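Local coordinates for protein superoxide dismutase (Methanothermobacter thermautotrophicus, PDB 1MA1) that destroys superoxide radicals, converting two superoxide ions and two protons into hydrogen peroxide and oxygen at a single iron ion in each subunit, at residues Leu82-Asn87 with Leu164-Trp169; Leu71-Gly76 with Glu150-Asn155; Tyr137-Asp142 with Ile157-Ile162; Glu107-Ser112 with Thr141-Ile146. One frame throughout, in Å; residues are numbered along the deposited sequence.

Interaction 1. Residues Leu82-Asn87 with Leu164-Trp169; sequences LFFWGN and LVLDVW. With FE (Fe (III) ion), chain G.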
# COMPACT_ATOMS: atom_id res chain seq x y z
N LEU A 82 -0.24 11.34 -19.06
CA LEU A 82 -0.96 12.26 -19.94
C LEU A 82 -0.89 13.71 -19.46
O LEU A 82 -0.57 14.60 -20.24
CB LEU A 82 -2.42 11.86 -20.07
CG LEU A 82 -3.29 12.71 -21.01
CD1 LEU A 82 -2.75 12.58 -22.44
CD2 LEU A 82 -4.75 12.24 -20.97
N PHE A 83 -1.20 13.96 -18.19
CA PHE A 83 -1.12 15.30 -17.63
C PHE A 83 0.32 15.79 -17.50
O PHE A 83 0.58 16.99 -17.56
CB PHE A 83 -1.81 15.38 -16.26
CG PHE A 83 -3.31 15.40 -16.32
CD1 PHE A 83 -4.03 14.26 -16.68
CD2 PHE A 83 -4.02 16.56 -16.03
CE1 PHE A 83 -5.42 14.28 -16.76
CE2 PHE A 83 -5.41 16.58 -16.10
CZ PHE A 83 -6.11 15.45 -16.47
N PHE A 84 1.24 14.85 -17.29
CA PHE A 84 2.65 15.18 -17.10
C PHE A 84 3.20 15.84 -18.36
O PHE A 84 3.73 16.94 -18.29
CB PHE A 84 3.45 13.91 -16.79
CG PHE A 84 4.91 14.15 -16.52
CD1 PHE A 84 5.31 15.08 -15.56
CD2 PHE A 84 5.89 13.43 -17.19
CE1 PHE A 84 6.67 15.28 -15.29
CE2 PHE A 84 7.24 13.61 -16.92
CZ PHE A 84 7.64 14.55 -15.97
N TRP A 85 3.06 15.17 -19.50
CA TRP A 85 3.53 15.73 -20.77
C TRP A 85 2.90 17.10 -20.97
O TRP A 85 3.53 18.04 -21.46
CB TRP A 85 3.13 14.82 -21.93
CG TRP A 85 3.56 13.39 -21.78
CD1 TRP A 85 2.82 12.30 -22.09
CD2 TRP A 85 4.82 12.91 -21.31
NE1 TRP A 85 3.53 11.15 -21.83
CE2 TRP A 85 4.77 11.50 -21.35
CE3 TRP A 85 5.98 13.53 -20.85
CZ2 TRP A 85 5.83 10.70 -20.96
CZ3 TRP A 85 7.05 12.73 -20.46
CH2 TRP A 85 6.97 11.34 -20.52
N GLY A 86 1.64 17.21 -20.56
CA GLY A 86 0.88 18.40 -20.87
C GLY A 86 1.29 19.62 -20.06
O GLY A 86 1.12 20.75 -20.53
N ASN A 87 1.82 19.41 -18.84
CA ASN A 87 2.26 20.55 -18.06
C ASN A 87 3.77 20.70 -18.06
O ASN A 87 4.37 21.21 -17.10
CB ASN A 87 1.66 20.52 -16.62
CG ASN A 87 2.06 19.29 -15.78
OD1 ASN A 87 1.20 18.70 -15.10
ND2 ASN A 87 3.35 18.92 -15.78
N LEU A 164 -1.33 19.89 -11.61
CA LEU A 164 0.10 19.87 -11.91
C LEU A 164 0.63 18.50 -11.49
O LEU A 164 0.24 17.97 -10.44
CB LEU A 164 0.82 20.94 -11.09
CG LEU A 164 2.08 21.59 -11.65
CD1 LEU A 164 2.97 21.94 -10.47
CD2 LEU A 164 2.81 20.67 -12.60
N VAL A 165 1.54 17.95 -12.28
CA VAL A 165 2.01 16.60 -12.04
C VAL A 165 3.52 16.51 -12.30
O VAL A 165 4.02 17.05 -13.29
CB VAL A 165 1.22 15.61 -12.95
CG1 VAL A 165 2.13 14.55 -13.51
CG2 VAL A 165 0.11 14.95 -12.16
N LEU A 166 4.23 15.82 -11.43
CA LEU A 166 5.66 15.61 -11.62
C LEU A 166 6.06 14.13 -11.41
O LEU A 166 6.01 13.63 -10.29
CB LEU A 166 6.44 16.51 -10.65
CG LEU A 166 7.94 16.26 -10.56
CD1 LEU A 166 8.54 16.34 -11.96
CD2 LEU A 166 8.55 17.27 -9.61
N ASP A 167 6.45 13.45 -12.49
CA ASP A 167 6.81 12.04 -12.39
C ASP A 167 8.13 11.93 -11.64
O ASP A 167 9.07 12.69 -11.90
CB ASP A 167 6.92 11.39 -13.79
CG ASP A 167 7.07 9.86 -13.74
OD1 ASP A 167 7.16 9.34 -12.62
OD2 ASP A 167 7.12 9.18 -14.81
N VAL A 168 8.21 11.00 -10.71
CA VAL A 168 9.44 10.83 -9.97
C VAL A 168 9.77 9.34 -9.79
O VAL A 168 10.67 8.97 -9.03
CB VAL A 168 9.30 11.58 -8.61
CG1 VAL A 168 8.75 10.66 -7.51
CG2 VAL A 168 10.63 12.21 -8.25
N TRP A 169 9.03 8.49 -10.51
CA TRP A 169 9.55 7.18 -10.92
C TRP A 169 11.00 7.31 -11.40
O TRP A 169 11.36 8.27 -12.06
CB TRP A 169 8.72 6.57 -12.06
CG TRP A 169 7.39 6.02 -11.66
CD1 TRP A 169 6.33 6.71 -11.15
CD2 TRP A 169 6.97 4.65 -11.75
NE1 TRP A 169 5.28 5.86 -10.91
CE2 TRP A 169 5.64 4.59 -11.28
CE3 TRP A 169 7.58 3.47 -12.20
CZ2 TRP A 169 4.92 3.39 -11.23
CZ3 TRP A 169 6.86 2.28 -12.15
CH2 TRP A 169 5.54 2.25 -11.67
FE FE G . 6.87 7.56 -15.82
O HOH W 1 5.89 6.62 -14.47

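Interaction 2. Residues Leu71-Gly76 with Glu150-Asn155; sequences LSFHVG and EKHNVN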
# COMPACT_ATOMS: atom_id res chain seq x y z
N LEU A 71 -6.00 -2.64 -12.81
CA LEU A 71 -6.60 -1.64 -13.67
C LEU A 71 -6.27 -0.26 -13.13
O LEU A 71 -5.94 0.65 -13.89
CB LEU A 71 -8.11 -1.81 -13.73
CG LEU A 71 -8.81 -0.84 -14.70
CD1 LEU A 71 -8.43 -1.16 -16.14
CD2 LEU A 71 -10.33 -0.91 -14.50
N SER A 72 -6.35 -0.11 -11.82
CA SER A 72 -6.14 1.21 -11.24
C SER A 72 -4.67 1.61 -11.45
O SER A 72 -4.35 2.79 -11.62
CB SER A 72 -6.49 1.21 -9.74
OG SER A 72 -5.61 0.39 -9.00
N PHE A 73 -3.79 0.61 -11.43
CA PHE A 73 -2.36 0.83 -11.63
C PHE A 73 -2.09 1.39 -13.03
O PHE A 73 -1.44 2.42 -13.18
CB PHE A 73 -1.60 -0.48 -11.44
CG PHE A 73 -0.14 -0.38 -11.76
CD1 PHE A 73 0.71 0.33 -10.94
CD2 PHE A 73 0.38 -0.98 -12.91
CE1 PHE A 73 2.06 0.46 -11.25
CE2 PHE A 73 1.73 -0.86 -13.23
CZ PHE A 73 2.57 -0.14 -12.39
N HIS A 74 -2.58 0.70 -14.06
CA HIS A 74 -2.26 1.05 -15.43
C HIS A 74 -2.98 2.28 -15.92
O HIS A 74 -2.42 3.07 -16.66
CB HIS A 74 -2.58 -0.11 -16.38
CG HIS A 74 -1.52 -1.15 -16.40
ND1 HIS A 74 -1.78 -2.48 -16.18
CD2 HIS A 74 -0.18 -1.04 -16.55
CE1 HIS A 74 -0.65 -3.16 -16.20
NE2 HIS A 74 0.34 -2.31 -16.42
N VAL A 75 -4.24 2.43 -15.52
CA VAL A 75 -5.01 3.58 -15.96
C VAL A 75 -4.48 4.84 -15.26
O VAL A 75 -4.37 5.92 -15.86
CB VAL A 75 -6.51 3.40 -15.68
CG1 VAL A 75 -7.25 4.68 -15.97
CG2 VAL A 75 -7.06 2.25 -16.54
N GLY A 76 -4.11 4.66 -13.98
CA GLY A 76 -3.37 5.68 -13.27
C GLY A 76 -2.07 6.07 -13.95
O GLY A 76 -1.78 7.26 -14.14
N GLU A 150 2.18 7.24 -4.53
CA GLU A 150 3.08 6.12 -4.74
C GLU A 150 2.58 5.28 -5.88
O GLU A 150 1.37 5.23 -6.11
CB GLU A 150 3.20 5.27 -3.49
CG GLU A 150 3.87 6.03 -2.37
CD GLU A 150 4.31 5.15 -1.22
OE1 GLU A 150 3.73 4.07 -1.06
OE2 GLU A 150 5.21 5.56 -0.46
N LYS A 151 3.49 4.63 -6.61
CA LYS A 151 3.16 4.05 -7.89
C LYS A 151 2.31 5.00 -8.76
O LYS A 151 2.71 6.14 -9.00
CB LYS A 151 2.42 2.74 -7.66
CG LYS A 151 3.32 1.67 -7.13
CD LYS A 151 2.57 0.60 -6.38
CE LYS A 151 1.69 -0.24 -7.28
NZ LYS A 151 1.00 -1.31 -6.50
N HIS A 152 1.15 4.56 -9.24
CA HIS A 152 0.29 5.50 -9.96
C HIS A 152 -1.08 5.67 -9.28
O HIS A 152 -1.99 6.23 -9.90
CB HIS A 152 0.02 5.06 -11.41
CG HIS A 152 1.25 4.84 -12.25
ND1 HIS A 152 2.17 5.82 -12.49
CD2 HIS A 152 1.67 3.74 -12.93
CE1 HIS A 152 3.11 5.36 -13.30
NE2 HIS A 152 2.83 4.10 -13.58
N ASN A 153 -1.24 5.18 -8.04
CA ASN A 153 -2.58 4.88 -7.54
C ASN A 153 -2.63 4.65 -6.03
O ASN A 153 -3.60 4.12 -5.51
CB ASN A 153 -3.13 3.65 -8.28
CG ASN A 153 -2.29 2.41 -8.05
OD1 ASN A 153 -1.05 2.46 -7.96
ND2 ASN A 153 -2.96 1.27 -7.98
N VAL A 154 -1.57 5.05 -5.34
CA VAL A 154 -1.53 4.90 -3.89
C VAL A 154 -1.38 6.23 -3.15
O VAL A 154 -0.59 7.08 -3.53
CB VAL A 154 -0.37 3.93 -3.46
CG1 VAL A 154 -0.21 3.89 -1.91
CG2 VAL A 154 -0.67 2.53 -4.02
N ASN A 155 -2.16 6.39 -2.09
CA ASN A 155 -2.29 7.66 -1.39
C ASN A 155 -2.81 8.75 -2.31
O ASN A 155 -2.30 9.87 -2.33
CB ASN A 155 -0.96 8.09 -0.78
CG ASN A 155 -0.34 7.02 0.08
OD1 ASN A 155 -1.03 6.36 0.88
ND2 ASN A 155 0.96 6.83 -0.05

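Interaction 3. Residues Tyr137-Asp142 with Ile157-Ile162; sequences YCQRTD and IPHFRI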
# COMPACT_ATOMS: atom_id res chain seq x y z
N TYR A 137 -7.03 20.42 -5.76
CA TYR A 137 -7.85 21.50 -5.22
C TYR A 137 -9.08 20.94 -4.53
O TYR A 137 -9.82 20.14 -5.11
CB TYR A 137 -8.28 22.46 -6.34
CG TYR A 137 -9.31 23.50 -5.92
CD1 TYR A 137 -8.98 24.52 -5.04
CD2 TYR A 137 -10.64 23.42 -6.38
CE1 TYR A 137 -9.94 25.43 -4.62
CE2 TYR A 137 -11.60 24.33 -5.96
CZ TYR A 137 -11.24 25.33 -5.07
OH TYR A 137 -12.17 26.21 -4.58
N CYS A 138 -9.31 21.35 -3.28
CA CYS A 138 -10.55 21.02 -2.57
C CYS A 138 -11.53 22.18 -2.67
O CYS A 138 -11.52 23.10 -1.87
CB CYS A 138 -10.27 20.69 -1.10
SG CYS A 138 -11.72 20.22 -0.10
N GLN A 139 -12.34 22.14 -3.72
CA GLN A 139 -13.70 22.67 -3.75
C GLN A 139 -14.33 22.96 -2.38
O GLN A 139 -14.71 24.09 -2.09
CB GLN A 139 -14.54 21.69 -4.58
CG GLN A 139 -13.76 20.36 -4.89
CD GLN A 139 -14.26 19.57 -6.13
OE1 GLN A 139 -14.10 18.34 -6.20
NE2 GLN A 139 -14.83 20.29 -7.12
N ARG A 140 -14.42 21.95 -1.53
CA ARG A 140 -15.10 22.12 -0.24
C ARG A 140 -14.48 23.22 0.64
O ARG A 140 -15.19 24.12 1.10
CB ARG A 140 -15.09 20.80 0.53
CG ARG A 140 -16.38 20.48 1.24
CD ARG A 140 -17.39 19.98 0.24
NE ARG A 140 -18.59 19.47 0.90
CZ ARG A 140 -19.67 19.05 0.25
NH1 ARG A 140 -19.70 19.06 -1.08
NH2 ARG A 140 -20.72 18.62 0.93
N THR A 141 -13.18 23.14 0.89
CA THR A 141 -12.50 24.09 1.77
C THR A 141 -11.82 25.18 0.97
O THR A 141 -11.22 26.09 1.54
CB THR A 141 -11.42 23.40 2.64
OG1 THR A 141 -10.51 22.69 1.79
CG2 THR A 141 -12.04 22.42 3.61
N ASP A 142 -11.91 25.09 -0.36
CA ASP A 142 -11.38 26.12 -1.26
C ASP A 142 -9.86 26.28 -1.11
O ASP A 142 -9.35 27.40 -1.03
CB ASP A 142 -12.10 27.44 -0.97
CG ASP A 142 -11.77 28.53 -1.98
OD1 ASP A 142 -11.83 28.27 -3.21
OD2 ASP A 142 -11.48 29.65 -1.53
N ILE A 157 -6.41 10.94 -3.24
CA ILE A 157 -7.75 11.27 -2.78
C ILE A 157 -8.73 11.05 -3.92
O ILE A 157 -8.67 11.74 -4.94
CB ILE A 157 -7.82 12.73 -2.34
CG1 ILE A 157 -6.74 13.00 -1.28
CG2 ILE A 157 -9.20 13.03 -1.80
CD1 ILE A 157 -6.63 14.47 -0.89
N PRO A 158 -9.63 10.07 -3.79
CA PRO A 158 -10.59 9.88 -4.88
C PRO A 158 -11.36 11.15 -5.19
O PRO A 158 -11.68 11.92 -4.28
CB PRO A 158 -11.47 8.73 -4.39
CG PRO A 158 -11.25 8.72 -2.91
CD PRO A 158 -9.82 9.05 -2.75
N HIS A 159 -11.62 11.38 -6.48
CA HIS A 159 -12.52 12.43 -6.96
C HIS A 159 -11.82 13.78 -7.18
O HIS A 159 -12.35 14.64 -7.88
CB HIS A 159 -13.72 12.59 -5.98
CG HIS A 159 -14.89 13.32 -6.57
ND1 HIS A 159 -15.22 14.60 -6.20
CD2 HIS A 159 -15.80 12.94 -7.50
CE1 HIS A 159 -16.29 14.99 -6.88
NE2 HIS A 159 -16.66 14.01 -7.67
N PHE A 160 -10.65 13.98 -6.58
CA PHE A 160 -9.90 15.22 -6.77
C PHE A 160 -9.20 15.27 -8.12
O PHE A 160 -8.69 14.27 -8.59
CB PHE A 160 -8.88 15.41 -5.65
CG PHE A 160 -9.46 15.98 -4.39
CD1 PHE A 160 -10.62 15.46 -3.85
CD2 PHE A 160 -8.83 17.03 -3.74
CE1 PHE A 160 -11.14 16.00 -2.68
CE2 PHE A 160 -9.35 17.55 -2.58
CZ PHE A 160 -10.51 17.04 -2.05
N ARG A 161 -9.17 16.46 -8.72
CA ARG A 161 -8.76 16.60 -10.12
C ARG A 161 -7.33 17.10 -10.25
O ARG A 161 -6.82 17.76 -9.34
CB ARG A 161 -9.70 17.55 -10.85
CG ARG A 161 -11.16 17.25 -10.61
CD ARG A 161 -11.95 17.20 -11.90
NE ARG A 161 -11.95 15.85 -12.44
CZ ARG A 161 -12.23 15.53 -13.70
NH1 ARG A 161 -12.53 16.49 -14.58
NH2 ARG A 161 -12.21 14.26 -14.09
N ILE A 162 -6.69 16.80 -11.37
CA ILE A 162 -5.26 17.07 -11.50
C ILE A 162 -4.99 18.48 -12.05
O ILE A 162 -5.56 18.88 -13.06
CB ILE A 162 -4.56 16.04 -12.42
CG1 ILE A 162 -4.74 14.63 -11.88
CG2 ILE A 162 -3.08 16.35 -12.53
CD1 ILE A 162 -4.17 13.57 -12.79
O HOH W 2 -10.38 18.40 -7.43

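Interaction 4. Residues Glu107-Ser112 with Thr141-Ile146; sequences EKDFGS and TDRLFI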
# COMPACT_ATOMS: atom_id res chain seq x y z
N GLU A 107 -0.40 31.76 -3.32
CA GLU A 107 -0.09 32.69 -2.26
C GLU A 107 -0.86 32.45 -0.99
O GLU A 107 -0.26 32.37 0.09
CB GLU A 107 -0.36 34.12 -2.70
CG GLU A 107 0.88 34.81 -3.21
CD GLU A 107 0.74 36.31 -3.15
OE1 GLU A 107 -0.18 36.86 -3.81
OE2 GLU A 107 1.55 36.94 -2.43
N LYS A 108 -2.19 32.35 -1.10
CA LYS A 108 -3.01 32.33 0.10
C LYS A 108 -2.90 30.97 0.79
O LYS A 108 -2.97 30.90 2.02
CB LYS A 108 -4.48 32.63 -0.22
CG LYS A 108 -5.33 31.43 -0.61
CD LYS A 108 -6.82 31.73 -0.40
CE LYS A 108 -7.71 30.57 -0.86
NZ LYS A 108 -7.39 29.29 -0.16
N ASP A 109 -2.69 29.91 0.02
CA ASP A 109 -2.60 28.58 0.60
C ASP A 109 -1.20 28.24 1.06
O ASP A 109 -1.03 27.51 2.04
CB ASP A 109 -3.11 27.52 -0.39
CG ASP A 109 -4.63 27.58 -0.58
OD1 ASP A 109 -5.35 27.83 0.42
OD2 ASP A 109 -5.10 27.36 -1.71
N PHE A 110 -0.19 28.75 0.38
CA PHE A 110 1.19 28.42 0.75
C PHE A 110 1.98 29.59 1.32
O PHE A 110 3.06 29.39 1.86
CB PHE A 110 1.93 27.82 -0.43
CG PHE A 110 1.35 26.54 -0.93
CD1 PHE A 110 0.38 26.54 -1.93
CD2 PHE A 110 1.77 25.33 -0.40
CE1 PHE A 110 -0.16 25.33 -2.41
CE2 PHE A 110 1.23 24.10 -0.86
CZ PHE A 110 0.27 24.11 -1.87
N GLY A 111 1.45 30.80 1.19
CA GLY A 111 2.14 31.97 1.69
C GLY A 111 2.98 32.64 0.63
O GLY A 111 3.07 33.87 0.58
N SER A 112 3.60 31.84 -0.24
CA SER A 112 4.36 32.38 -1.37
C SER A 112 4.56 31.29 -2.41
O SER A 112 4.34 30.11 -2.14
CB SER A 112 5.73 32.86 -0.90
OG SER A 112 6.55 31.74 -0.57
N THR A 141 -13.18 23.14 0.89
CA THR A 141 -12.50 24.09 1.77
C THR A 141 -11.82 25.18 0.97
O THR A 141 -11.22 26.09 1.54
CB THR A 141 -11.42 23.40 2.64
OG1 THR A 141 -10.51 22.69 1.79
CG2 THR A 141 -12.04 22.42 3.61
N ASP A 142 -11.91 25.09 -0.36
CA ASP A 142 -11.38 26.12 -1.26
C ASP A 142 -9.86 26.28 -1.11
O ASP A 142 -9.35 27.40 -1.03
CB ASP A 142 -12.10 27.44 -0.97
CG ASP A 142 -11.77 28.53 -1.98
OD1 ASP A 142 -11.83 28.27 -3.21
OD2 ASP A 142 -11.48 29.65 -1.53
N ARG A 143 -9.15 25.15 -1.08
CA ARG A 143 -7.72 25.12 -0.81
C ARG A 143 -7.01 24.25 -1.85
O ARG A 143 -7.52 23.19 -2.24
CB ARG A 143 -7.46 24.58 0.61
CG ARG A 143 -8.25 25.34 1.67
CD ARG A 143 -8.23 24.68 3.05
NE ARG A 143 -6.97 24.94 3.71
CZ ARG A 143 -6.84 25.36 4.96
NH1 ARG A 143 -7.89 25.59 5.72
NH2 ARG A 143 -5.62 25.57 5.43
N LEU A 144 -5.84 24.70 -2.31
CA LEU A 144 -4.93 23.83 -3.04
C LEU A 144 -4.33 22.79 -2.11
O LEU A 144 -3.87 23.12 -1.02
CB LEU A 144 -3.80 24.64 -3.69
CG LEU A 144 -4.21 25.62 -4.81
CD1 LEU A 144 -3.03 26.53 -5.14
CD2 LEU A 144 -4.71 24.86 -6.06
N PHE A 145 -4.35 21.53 -2.54
CA PHE A 145 -3.69 20.43 -1.84
C PHE A 145 -2.57 19.87 -2.70
O PHE A 145 -2.67 19.83 -3.92
CB PHE A 145 -4.68 19.28 -1.56
CG PHE A 145 -5.69 19.57 -0.48
CD1 PHE A 145 -6.78 18.73 -0.30
CD2 PHE A 145 -5.55 20.67 0.36
CE1 PHE A 145 -7.72 18.97 0.70
CE2 PHE A 145 -6.49 20.93 1.38
CZ PHE A 145 -7.58 20.08 1.54
N ILE A 146 -1.50 19.43 -2.06
CA ILE A 146 -0.55 18.55 -2.72
C ILE A 146 -0.80 17.10 -2.29
O ILE A 146 -1.04 16.83 -1.11
CB ILE A 146 0.91 18.97 -2.38
CG1 ILE A 146 1.12 20.44 -2.77
CG2 ILE A 146 1.92 18.05 -3.09
CD1 ILE A 146 2.53 20.96 -2.50
O HOH W 3 -4.38 25.80 2.34

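Interaction 1. Residues Leu82-Asn87 with Leu164-Trp169
N87 grips V165 with both ends of its side-chain amide. V165 N donates to N87 OD1 at 2.9 Å, a bent bond (131°) that comes in from above the carbonyl plane, while N87 ND2 returns a straighter one (155°) to V165 O at 3.2 Å, on a lone pair in that carbonyl's plane. Two bonds to one residue fix the rotation of the carboxamide, and R200 adds a further hydrogen bond to N87 OD1. N87 is the first residue past the end of helix 64-86; its CG sits between the backbone N and the carbonyl carbon, which carries the amide to the strand. L164 CD2 lies against the amide carbon, 3.5 Å from N87 CG.

One helical turn back, F84 packs farther along the strand, against V165 to D167. CG stands anti to the backbone N (chi1 -178°), which swings the ring along the strand toward D167. D167 CB sits over the centre of one ring face, 3.9 Å from the centroid, a CH-pi contact with the carboxylate plane nearly perpendicular to the ring. V165 O meets the ring edge in plane, and V165 CG1 touches F84 CB at 3.6 Å. Farther out, L166 CD1 approaches F84 CE1.

D167 turns its other end to the metal: OD2 binds the iron at 1.9 Å, and OD1 accepts from W169 N in an Asx turn. With H33, H81, H171 and water 1, this completes the five-ligand iron site characteristic of iron/manganese superoxide dismutases, built where the alpha-hairpin domain meets the C-terminal sheet.

Interaction 2. Residues Leu71-Gly76 with Glu150-Asn155
The polar link is a single hydrogen bond: N153 ND2 donates to S72 OG at 3.0 Å, with an N-H...O angle of 145° and the hydroxyl tilted slightly from the amide plane. S72 OG is also hydrogen-bonded to K69 O one turn back in the helix, which holds the hydroxyl in place. N153 CG lies between its backbone N and carbonyl carbon (chi1 62°), turning the amide to the helix, while N153 OD1 lies at the edge of the F73 ring. With an alanine in place of N153, S72 OG would probably lose its donor from this segment and a gap would open beside F73.

The aromatic part is carried by F73 and H152. H152 CD2 comes over one face of the F73 ring, 3.7 Å from F73 CE1, and the two planes meet obliquely at 40°. H152 ND1 is hydrogen-bonded to W132 NE1, and its ring stacks on W169, so the imidazole is clamped from several sides beside the iron site.

The backbone of 150-155 contains a classic beta bulge, N153 and V154 both facing E150, at the end of strand 143-150; from this loop H152 and N153 meet helix 64-86 of the alpha-hairpin domain.

Close packing follows at G76, where H152 CB comes within 3.4 Å of G76 C; a CB on this residue would run into H152 O. The K151 chain, bent at chi3, lays CE 3.8 Å from F73 CD1, the two side chains crossing at about a right angle, with CE oblique to the ring. K151 NZ itself pairs with E150 of the third subunit.

Interaction 3. Residues Tyr137-Asp142 with Ile157-Ile162
Y137 and F160 are the residues whose CA atoms lie nearest across the contact, 6.8 Å apart. Strand 131-138 ends at C138 and the chain turns away, while 157-162 makes a type II beta turn from I157 to F160, with H159 at positive phi (88°). No direct hydrogen bond joins the two segments. Water 2 bridges them, donating to Y137 O at 3.0 Å and accepting from R161 N at 2.6 Å.

F160 carries the side-chain packing. Its CG points anti to the carbonyl carbon (chi1 -81°), which brings one flank of the ring obliquely over the strand end: F160 CD2 reaches Y137 O at 3.5 Å, and F160 CE2 meets C138 CB at 3.6 Å. C138 SG, anti to its own backbone N, touches F160 CZ at 3.9 Å in a sulfur-aromatic contact, and also accepts from T141 N, tying the sulfur into the turn. I157 CG2 lies over one face of F160. Replacing F160 by alanine is likely to strip C138 of its aromatic neighbour and open a gap between strand end and beta turn.

At the outer edge, the extended Q139 chain crosses H159 at about a right angle, OE1 3.9 Å from H159 ND1. Q139 OE1 and H159 O each accept from R161 NH2 of the second subunit, and R161 NH2 of this chain donates in turn to Q139 OE1 and H159 O there. Between the segments, then, the contact rests on packing and one water; just outside, T136 OG1 hydrogen-bonds to R161 O, while the side-chain bonds of Q139 and R161 go to the subunit interface.

Interaction 4. Residues Glu107-Ser112 with Thr141-Ile146
Helix meets strand edge here: K108 and D109, near the end of helix 100-110, dock by polar side chains on the start of strand 143-150, an outermost strand of this chain's antiparallel sheet, and F110 adds apolar packing. D109 OD2 accepts from L144 N at 2.8 Å in a nearly straight bond (176°), with the N-H reaching it from above the carboxylate plane. D109 OD1 takes the K108 ammonium in a 2.6 Å salt bridge, on the syn side but tilted well out of the carboxylate plane, and is linked through water 3 to R143 NE. K108, bent at its last torsion (chi4 58°), also donates from NZ to D142 O at 2.9 Å, in the carbonyl plane. That carbonyl belongs to a G1 beta bulge, where D142 and R143 both face C138.

Beyond the charges, F110 CE1 meets L144 CB at 3.9 Å and F110 CE2 meets I146 CD1 at 3.8 Å, both obliquely to the ring. F116 packs edge-to-face with F110.

R143 sends its guanidinium to D53 of the second subunit in a salt bridge. D109 thus gathers an ammonium, a backbone N-H and a water around one buried carboxylate, surroundings that would probably favour its ionised form.

How the interactions relate
Interaction 1 supplies D167 to the iron, and interaction 2 lies beside the site: their centres are 14 Å apart, both use helix 64-86, and W169 joins them, with NE1 3.2 Å from K151 O in a probable hydrogen bond. The side chain of H152 is about 5 Å from the bound iron ion. Interactions 3 and 4 lie farther out and share T141 and D142; C138 N to R143 O, 2.8 Å, is a probable hydrogen bond between their strands, and F145 packs on F160. F83 on I162 (CD2 to CG2, 3.6 Å) ties interaction 3 back to interaction 1. All four touch the second subunit, interaction 1 through F83 and L82.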